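Cytochrome c-552/4 domain-containing protein (PDB 4QO5) is a membrane-associated octaheme cytochrome c of unassigned function that carries eight covalently bound c-type hemes and probably takes part in electron transfer. Local coordinates at residues L291-N294 against E299-A302. Residues are numbered along the deposited sequence; the frame is centred on the assembly and turned at random.
With HEC (heme c), chain F.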
loop_
_atom_site.group_PDB
_atom_site.type_symbol
_atom_site.label_atom_id
_atom_site.label_comp_id
_atom_site.label_asym_id
_atom_site.label_seq_id
_atom_site.Cartn_x
_atom_site.Cartn_y
_atom_site.Cartn_z
ATOM N N LEU A 291 -21.011 0.664 -19.277
ATOM C CA LEU A 291 -21.900 1.443 -20.131
ATOM C C LEU A 291 -21.899 2.878 -19.605
ATOM O O LEU A 291 -22.189 3.116 -18.433
ATOM C CB LEU A 291 -23.316 0.886 -20.063
ATOM C CG LEU A 291 -24.451 1.735 -20.637
ATOM C CD1 LEU A 291 -24.249 2.021 -22.145
ATOM C CD2 LEU A 291 -25.790 1.028 -20.402
ATOM N N LEU A 292 -21.544 3.827 -20.460
ATOM C CA LEU A 292 -21.518 5.242 -20.082
ATOM C C LEU A 292 -22.459 6.024 -20.989
ATOM O O LEU A 292 -22.403 5.891 -22.214
ATOM C CB LEU A 292 -20.104 5.807 -20.202
ATOM C CG LEU A 292 -19.009 5.207 -19.306
ATOM C CD1 LEU A 292 -17.706 5.980 -19.536
ATOM C CD2 LEU A 292 -19.367 5.152 -17.787
ATOM N N VAL A 293 -23.345 6.812 -20.384
ATOM C CA VAL A 293 -24.347 7.565 -21.135
ATOM C C VAL A 293 -24.310 9.045 -20.742
ATOM O O VAL A 293 -24.205 9.382 -19.549
ATOM C CB VAL A 293 -25.768 6.990 -20.895
ATOM C CG1 VAL A 293 -26.815 7.766 -21.679
ATOM C CG2 VAL A 293 -25.821 5.526 -21.306
ATOM N N ASN A 294 -24.384 9.931 -21.735
ATOM C CA ASN A 294 -24.398 11.364 -21.448
ATOM C C ASN A 294 -25.698 11.752 -20.734
ATOM O O ASN A 294 -26.787 11.464 -21.227
ATOM C CB ASN A 294 -24.227 12.161 -22.740
ATOM C CG ASN A 294 -24.073 13.645 -22.490
ATOM O OD1 ASN A 294 -25.005 14.312 -22.039
ATOM N ND2 ASN A 294 -22.897 14.173 -22.799
ATOM N N GLU A 299 -26.810 10.380 -25.328
ATOM C CA GLU A 299 -25.843 9.708 -26.196
ATOM C C GLU A 299 -25.048 8.653 -25.432
ATOM O O GLU A 299 -24.556 8.907 -24.329
ATOM C CB GLU A 299 -24.867 10.724 -26.797
ATOM C CG GLU A 299 -23.739 10.095 -27.614
ATOM C CD GLU A 299 -22.663 11.097 -28.022
ATOM O OE1 GLU A 299 -22.409 12.057 -27.261
ATOM O OE2 GLU A 299 -22.068 10.921 -29.107
ATOM N N VAL A 300 -24.904 7.473 -26.023
ATOM C CA VAL A 300 -24.021 6.467 -25.453
ATOM C C VAL A 300 -22.574 6.885 -25.678
ATOM O O VAL A 300 -22.132 7.049 -26.810
ATOM C CB VAL A 300 -24.275 5.072 -26.056
ATOM C CG1 VAL A 300 -23.241 4.063 -25.543
ATOM C CG2 VAL A 300 -25.673 4.608 -25.708
ATOM N N ILE A 301 -21.845 7.088 -24.588
ATOM C CA ILE A 301 -20.437 7.449 -24.648
ATOM C C ILE A 301 -19.571 6.212 -24.846
ATOM O O ILE A 301 -18.578 6.231 -25.580
ATOM C CB ILE A 301 -20.028 8.179 -23.349
ATOM C CG1 ILE A 301 -20.739 9.535 -23.261
ATOM C CG2 ILE A 301 -18.500 8.334 -23.252
ATOM C CD1 ILE A 301 -20.633 10.176 -21.860
ATOM N N ALA A 302 -19.948 5.123 -24.185
ATOM C CA ALA A 302 -19.228 3.870 -24.339
ATOM C C ALA A 302 -20.211 2.746 -24.082
ATOM O O ALA A 302 -20.958 2.796 -23.106
ATOM C CB ALA A 302 -18.070 3.787 -23.339
HETATM FE FE HEC F . -19.879 -8.674 -14.916
HETATM C CHA HEC F . -21.883 -5.872 -14.584
HETATM C CHB HEC F . -22.603 -10.632 -15.458
HETATM C CHC HEC F . -17.836 -11.453 -15.308
HETATM C CHD HEC F . -17.119 -6.757 -14.411
HETATM N NA HEC F . -21.808 -8.288 -14.958
HETATM C C1A HEC F . -22.470 -7.084 -14.874
HETATM C C2A HEC F . -23.875 -7.295 -15.085
HETATM C C3A HEC F . -24.053 -8.590 -15.339
HETATM C C4A HEC F . -22.769 -9.263 -15.282
HETATM C CMA HEC F . -25.395 -9.273 -15.633
HETATM C CAA HEC F . -24.971 -6.209 -15.043
HETATM C CBA HEC F . -24.860 -5.313 -16.285
HETATM C CGA HEC F . -25.256 -6.111 -17.504
HETATM O O1A HEC F . -26.472 -6.377 -17.678
HETATM O O2A HEC F . -24.357 -6.478 -18.296
HETATM N NB HEC F . -20.191 -10.615 -15.250
HETATM C C1B HEC F . -21.375 -11.240 -15.561
HETATM C C2B HEC F . -21.076 -12.603 -15.962
HETATM C C3B HEC F . -19.730 -12.714 -15.957
HETATM C C4B HEC F . -19.180 -11.519 -15.472
HETATM C CMB HEC F . -22.150 -13.589 -16.487
HETATM C CAB HEC F . -18.618 -13.710 -16.356
HETATM C CBB HEC F . -18.951 -14.388 -17.733
HETATM N NC HEC F . -17.955 -9.089 -14.917
HETATM C C1C HEC F . -17.237 -10.253 -15.010
HETATM C C2C HEC F . -15.896 -10.072 -14.509
HETATM C C3C HEC F . -15.745 -8.740 -14.568
HETATM C C4C HEC F . -17.014 -8.114 -14.602
HETATM C CMC HEC F . -14.799 -11.122 -14.822
HETATM C CAC HEC F . -14.575 -7.773 -14.398
HETATM C CBC HEC F . -13.267 -8.178 -15.138
HETATM N ND HEC F . -19.545 -6.657 -14.537
HETATM C C1D HEC F . -18.300 -6.077 -14.398
HETATM C C2D HEC F . -18.442 -4.661 -14.258
HETATM C C3D HEC F . -19.937 -4.394 -14.283
HETATM C C4D HEC F . -20.537 -5.692 -14.497
HETATM C CMD HEC F . -17.311 -3.627 -14.064
HETATM C CAD HEC F . -20.659 -3.039 -14.225
HETATM C CBD HEC F . -20.807 -2.680 -15.713
HETATM C CGD HEC F . -21.188 -1.248 -15.959
HETATM O O1D HEC F . -21.891 -0.988 -16.975
HETATM O O2D HEC F . -20.790 -0.359 -15.167
HETATM O O HOH W 1 -21.054 12.962 -24.684
#
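L292 and A302 form an antiparallel hydrogen-bonded pair: L292 N gives a nearly straight bond of 2.9 Å to A302 O, lying in the carbonyl plane. L292 O in turn serves two donors, I301 N (2.7 Å) and A302 N (3.2 Å), both tilted to the same face of its carbonyl plane. Two residues opposite one make this a classic beta bulge. Beyond it N294 N donates to E299 O at 2.8 Å, closing the hairpin near its turn. One step before the bulge, L291 N donates over 3.0 Å to propionate oxygen O1D of a heme c, a heme that R230, S290 and R304 also hydrogen-bond. At the other end one water accepts from N294 ND2 and donates to E299 OE1, while N294 OD1 takes the amides of V296 and T297 and so braces the turn.

I301 is the extra residue of the bulge. Its CB lies 3.9 Å from L292 CB, and with CG1 beside its own backbone N (chi1 -67°) the chain runs back along the hairpin, setting CD1 over the N294 backbone, 3.8 Å from N294 N. Cutting this side chain back to an alanine removes CG1 and CD1 and is likely to strip the N294 backbone of that apolar cover. On the face bearing V293 and V300, the L291 and V300 side chains cross at about a right angle, with L291 CD1 4.1 Å from V300 CG1.

The hairpin comes just after helix 284-288 and meets the heme at a propionate. Helix 393-407 packs against the L292 and A302 side chains through I406, with Q402 bonded to I301 O; W273 makes backbone hydrogen bonds with L291 and V293. N294 ND2 also donates to S29 O of the second subunit, and N294 packs on its P32.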